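Local structure of Two-component system sensor histidine kinase (Bacteroides thetaiotaomicron, 3OTT) at residues B[639-644]-B[663-668]; B[674-679]-B[722-727]. The protein probably acts as a membrane-bound sensor histidine kinase with transcription-regulator activity, whose extracellular part, built of beta-propellers and a beta-sandwich, appears to sense saccharides. One frame throughout, in Å; residues are numbered along the deposited sequence.

In the fold
Both interactions lie in the C-terminal beta-sandwich, and each spans its two sheets. Strands 637-643 and 674-679 are neighbours in one sheet; segments 663-668 and 722-727 lie in the facing sheet, with strand 740-746 between their strands. The centres of interactions 1 and 2 are about 10 Å apart. They meet directly: Leu641 CD1 packs 3.6 Å from Phe676 CE2 in the sandwich interior, while on the other face of their sheet Tyr642 OH lies 2.9 Å from Glu677 OE2, a probable hydrogen bond. The bound hexatantalum dodecabromide cluster is about 14 Å from the side chain of Leu678; the residues around it, Arg634 and Pro635 among them, include none from either contact.

Interaction 1. Residues B[639-644]-B[663-668]; sequences TALYIN and NSIKLK
Leu641 and Ile665 meet tip to tip, Leu641 CD2 lying 3.6 Å from Ile665 CD1, and this is the tight end of the contact. With CG1 anti to the backbone N (chi1 -161°) and chi2 also extended, Ile665 brings CD1 to the far end of its side chain. Two residues further along both strands the fit slackens: Ile643 CD1 and Leu667 CD2 stand 4.4 Å apart, with both side chains still buried. The backbones are too distant for strand pairing, since the CA atoms of Leu641 and Ile665 are 10.7 Å apart and those of Ile643 and Leu667 9.9 Å. Such spacing, bridged by side chains alone, is that of face-to-face sheet packing in a beta-sandwich, and strands 637-643 and 664-667 belong to its opposite sheets. Alternate residues divide accordingly. Leu641, Ile643, Ile665 and Leu667 send CB toward the other strand, whereas Ser664 and Lys666 lie on the solvent side and Tyr642 is partly exposed. Val648, on the neighbouring edge strand, touches both Leu641 and Ile643, and Ile744 adjoins Ile665 from strand 740-746. At the exposed end of segment 663-668, Lys668 NZ forms a salt bridge with Asp655. On the outer face of the other sheet, the partly exposed Tyr642 ring makes a cation-pi contact with Arg711.

Interaction 2. Residues B[674-679]-B[722-727]; sequences LSFELS and YQLIIS
Phe676 with Leu724, and Leu678 with Ile726, join strands 674-679 and 720-728 across the interior of a beta-sandwich, the latter strand falling in the Y_Y_Y family region. CA separations of 9.9 Å for the first pair and 8.6 Å for the second identify packing between sheets, and the two strands draw closer towards the second pair. Near the start of segment 722-727, Gln723 NE2 donates a hydrogen bond to Asn743 OD1 on the adjacent strand. Leu724 comes next and makes a CH-pi contact: its CD1 sits over one face of the Phe676 ring, 4.1 Å from the ring centroid and only 12° off the normal. In Phe676, chi1 of -63° carries the ring away from its own carbonyl carbon, and chi2 of 93° sets the rotation that leaves a face to Leu724 CD1; the two side chains lie alongside, pointing opposite ways. Leu742 and Ile744 of strand 740-746 also touch Phe676, so that the ring is packed against two strands of the facing sheet. Ile725 instead rests against Glu696 and Pro739. With Ile726 the chain faces inwards again, and its side chain runs at a slant to that of Leu678. The branch that makes the touch is the short one: Ile726 CG2, held anti to the backbone N, approaches Leu678 CD2 to 3.9 Å.

Interaction 1. Residues B[639-644]-B[663-668]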
# COMPACT_ATOMS: atom_id res chain seq x y z
N THR B 639 -29.16 15.11 0.90
CA THR B 639 -29.31 14.28 2.09
C THR B 639 -30.76 14.17 2.51
O THR B 639 -31.11 13.39 3.44
CB THR B 639 -28.43 14.81 3.28
OG1 THR B 639 -28.71 16.18 3.51
CG2 THR B 639 -26.95 14.79 2.89
N ALA B 640 -31.64 14.93 1.85
CA ALA B 640 -33.09 14.80 2.12
C ALA B 640 -33.98 15.31 0.99
O ALA B 640 -33.72 16.33 0.39
CB ALA B 640 -33.44 15.50 3.41
N LEU B 641 -35.08 14.60 0.75
CA LEU B 641 -36.07 15.06 -0.19
C LEU B 641 -37.40 15.26 0.55
O LEU B 641 -37.85 14.36 1.25
CB LEU B 641 -36.26 14.02 -1.31
CG LEU B 641 -37.40 14.26 -2.32
CD1 LEU B 641 -37.14 15.51 -3.14
CD2 LEU B 641 -37.54 13.10 -3.25
N TYR B 642 -38.02 16.43 0.41
CA TYR B 642 -39.35 16.69 0.92
C TYR B 642 -40.32 16.91 -0.23
O TYR B 642 -39.99 17.56 -1.25
CB TYR B 642 -39.37 17.95 1.78
CG TYR B 642 -38.53 17.91 3.04
CD1 TYR B 642 -37.14 18.02 2.96
CD2 TYR B 642 -39.11 17.80 4.30
CE1 TYR B 642 -36.34 17.99 4.10
CE2 TYR B 642 -38.31 17.80 5.50
CZ TYR B 642 -36.91 17.89 5.35
OH TYR B 642 -36.05 17.88 6.39
N ILE B 643 -41.52 16.37 -0.05
CA ILE B 643 -42.64 16.60 -0.95
C ILE B 643 -43.76 17.14 -0.06
O ILE B 643 -44.06 16.57 1.00
CB ILE B 643 -43.09 15.30 -1.63
CG1 ILE B 643 -42.02 14.84 -2.62
CG2 ILE B 643 -44.50 15.47 -2.27
CD1 ILE B 643 -42.03 13.36 -2.87
N ASN B 644 -44.32 18.29 -0.47
CA ASN B 644 -45.31 18.99 0.34
C ASN B 644 -44.83 19.11 1.74
O ASN B 644 -45.60 18.99 2.69
CB ASN B 644 -46.67 18.27 0.33
CG ASN B 644 -47.22 18.14 -1.06
OD1 ASN B 644 -47.18 19.10 -1.84
ND2 ASN B 644 -47.65 16.96 -1.41
N ASN B 663 -29.28 10.10 -9.63
CA ASN B 663 -28.99 11.12 -10.61
C ASN B 663 -30.30 11.60 -11.30
O ASN B 663 -30.32 12.63 -11.99
CB ASN B 663 -28.04 10.50 -11.67
CG ASN B 663 -26.69 9.94 -11.05
OD1 ASN B 663 -26.24 8.83 -11.40
ND2 ASN B 663 -26.06 10.72 -10.15
N SER B 664 -31.38 10.83 -11.14
CA SER B 664 -32.61 11.02 -11.90
C SER B 664 -33.81 10.61 -11.09
O SER B 664 -33.93 9.45 -10.66
CB SER B 664 -32.61 10.20 -13.18
OG SER B 664 -31.83 10.82 -14.18
N ILE B 665 -34.71 11.55 -10.88
CA ILE B 665 -35.96 11.25 -10.22
C ILE B 665 -37.20 11.48 -11.11
O ILE B 665 -37.25 12.45 -11.91
CB ILE B 665 -36.03 11.98 -8.85
CG1 ILE B 665 -37.07 11.33 -7.97
CG2 ILE B 665 -36.23 13.48 -8.96
CD1 ILE B 665 -36.97 11.80 -6.55
N LYS B 666 -38.16 10.57 -10.99
CA LYS B 666 -39.46 10.64 -11.67
C LYS B 666 -40.59 10.83 -10.67
O LYS B 666 -40.78 9.99 -9.83
CB LYS B 666 -39.71 9.35 -12.47
CG LYS B 666 -39.27 9.43 -13.92
CD LYS B 666 -39.91 8.33 -14.77
CE LYS B 666 -38.78 7.55 -15.52
NZ LYS B 666 -39.18 6.30 -16.30
N LEU B 667 -41.32 11.95 -10.76
CA LEU B 667 -42.38 12.29 -9.81
C LEU B 667 -43.75 12.45 -10.49
O LEU B 667 -43.84 12.84 -11.67
CB LEU B 667 -42.05 13.59 -9.07
CG LEU B 667 -40.75 13.54 -8.21
CD1 LEU B 667 -40.37 14.88 -7.72
CD2 LEU B 667 -40.87 12.60 -7.03
N LYS B 668 -44.81 12.19 -9.73
CA LYS B 668 -46.14 12.48 -10.21
C LYS B 668 -46.45 13.98 -10.29
O LYS B 668 -45.76 14.83 -9.67
CB LYS B 668 -47.17 11.72 -9.37
CG LYS B 668 -47.05 10.20 -9.48
CD LYS B 668 -47.89 9.51 -8.43
CE LYS B 668 -47.61 8.02 -8.35
NZ LYS B 668 -47.43 7.55 -6.91

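Interaction 2. Residues B[674-679]-B[722-727]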
# COMPACT_ATOMS: atom_id res chain seq x y z
N LEU B 674 -41.47 20.75 -3.83
CA LEU B 674 -40.26 20.00 -3.53
C LEU B 674 -39.23 20.78 -2.70
O LEU B 674 -39.03 21.99 -2.91
CB LEU B 674 -39.58 19.56 -4.82
CG LEU B 674 -40.44 18.86 -5.86
CD1 LEU B 674 -39.53 18.46 -6.95
CD2 LEU B 674 -41.16 17.61 -5.26
N SER B 675 -38.62 20.09 -1.73
CA SER B 675 -37.45 20.65 -1.03
C SER B 675 -36.34 19.64 -0.99
O SER B 675 -36.57 18.45 -1.05
CB SER B 675 -37.75 21.13 0.38
OG SER B 675 -38.53 22.27 0.33
N PHE B 676 -35.13 20.15 -0.90
CA PHE B 676 -33.91 19.38 -1.03
C PHE B 676 -33.01 19.99 0.04
O PHE B 676 -32.87 21.23 0.08
CB PHE B 676 -33.26 19.63 -2.41
CG PHE B 676 -34.12 19.18 -3.58
CD1 PHE B 676 -34.99 20.06 -4.22
CD2 PHE B 676 -34.09 17.86 -4.01
CE1 PHE B 676 -35.83 19.62 -5.32
CE2 PHE B 676 -34.89 17.45 -5.11
CZ PHE B 676 -35.78 18.35 -5.74
N GLU B 677 -32.42 19.15 0.90
CA GLU B 677 -31.30 19.57 1.73
C GLU B 677 -30.04 19.07 1.10
O GLU B 677 -30.01 17.99 0.56
CB GLU B 677 -31.41 19.04 3.16
CG GLU B 677 -32.54 19.71 3.89
CD GLU B 677 -32.81 19.11 5.24
OE1 GLU B 677 -32.05 18.19 5.66
OE2 GLU B 677 -33.79 19.55 5.87
N LEU B 678 -28.99 19.85 1.23
CA LEU B 678 -27.70 19.57 0.58
C LEU B 678 -26.62 19.61 1.67
O LEU B 678 -26.76 20.33 2.66
CB LEU B 678 -27.43 20.62 -0.52
CG LEU B 678 -27.15 22.05 -0.05
CD1 LEU B 678 -25.64 22.32 0.19
CD2 LEU B 678 -27.66 23.04 -1.04
N SER B 679 -25.53 18.90 1.49
CA SER B 679 -24.39 19.09 2.40
C SER B 679 -23.09 18.66 1.74
O SER B 679 -23.09 17.72 0.95
CB SER B 679 -24.62 18.28 3.69
OG SER B 679 -23.44 18.23 4.47
N TYR B 722 -36.70 18.93 -15.68
CA TYR B 722 -35.87 19.96 -15.03
C TYR B 722 -34.54 19.31 -14.64
O TYR B 722 -34.41 18.06 -14.68
CB TYR B 722 -36.54 20.54 -13.77
CG TYR B 722 -37.94 21.01 -14.00
CD1 TYR B 722 -39.04 20.17 -13.74
CD2 TYR B 722 -38.19 22.28 -14.49
CE1 TYR B 722 -40.33 20.60 -13.96
CE2 TYR B 722 -39.48 22.73 -14.71
CZ TYR B 722 -40.53 21.89 -14.45
OH TYR B 722 -41.78 22.33 -14.68
N GLN B 723 -33.57 20.13 -14.29
CA GLN B 723 -32.27 19.65 -13.82
C GLN B 723 -31.84 20.64 -12.74
O GLN B 723 -31.69 21.81 -13.03
CB GLN B 723 -31.25 19.60 -14.98
CG GLN B 723 -29.88 19.15 -14.58
CD GLN B 723 -28.88 19.16 -15.73
OE1 GLN B 723 -28.41 20.22 -16.14
NE2 GLN B 723 -28.52 17.97 -16.23
N LEU B 724 -31.66 20.15 -11.51
CA LEU B 724 -31.19 20.97 -10.43
C LEU B 724 -29.66 20.96 -10.42
O LEU B 724 -29.01 19.90 -10.34
CB LEU B 724 -31.63 20.31 -9.14
CG LEU B 724 -32.03 21.05 -7.90
CD1 LEU B 724 -31.65 20.21 -6.69
CD2 LEU B 724 -31.61 22.53 -7.81
N ILE B 725 -29.07 22.14 -10.45
CA ILE B 725 -27.63 22.24 -10.41
C ILE B 725 -27.21 22.98 -9.15
O ILE B 725 -27.69 24.08 -8.88
CB ILE B 725 -27.08 22.91 -11.68
CG1 ILE B 725 -27.53 22.12 -12.93
CG2 ILE B 725 -25.56 23.08 -11.63
CD1 ILE B 725 -27.32 22.90 -14.29
N ILE B 726 -26.36 22.35 -8.34
CA ILE B 726 -25.95 22.94 -7.09
C ILE B 726 -24.44 23.09 -7.09
O ILE B 726 -23.75 22.17 -7.50
CB ILE B 726 -26.41 22.09 -5.90
CG1 ILE B 726 -27.94 21.94 -5.92
CG2 ILE B 726 -25.95 22.72 -4.58
CD1 ILE B 726 -28.44 20.84 -4.97
N SER B 727 -23.91 24.23 -6.67
CA SER B 727 -22.43 24.41 -6.70
C SER B 727 -21.95 25.25 -5.55
O SER B 727 -22.64 26.15 -5.12
CB SER B 727 -22.00 25.01 -8.07
OG SER B 727 -20.58 25.05 -8.18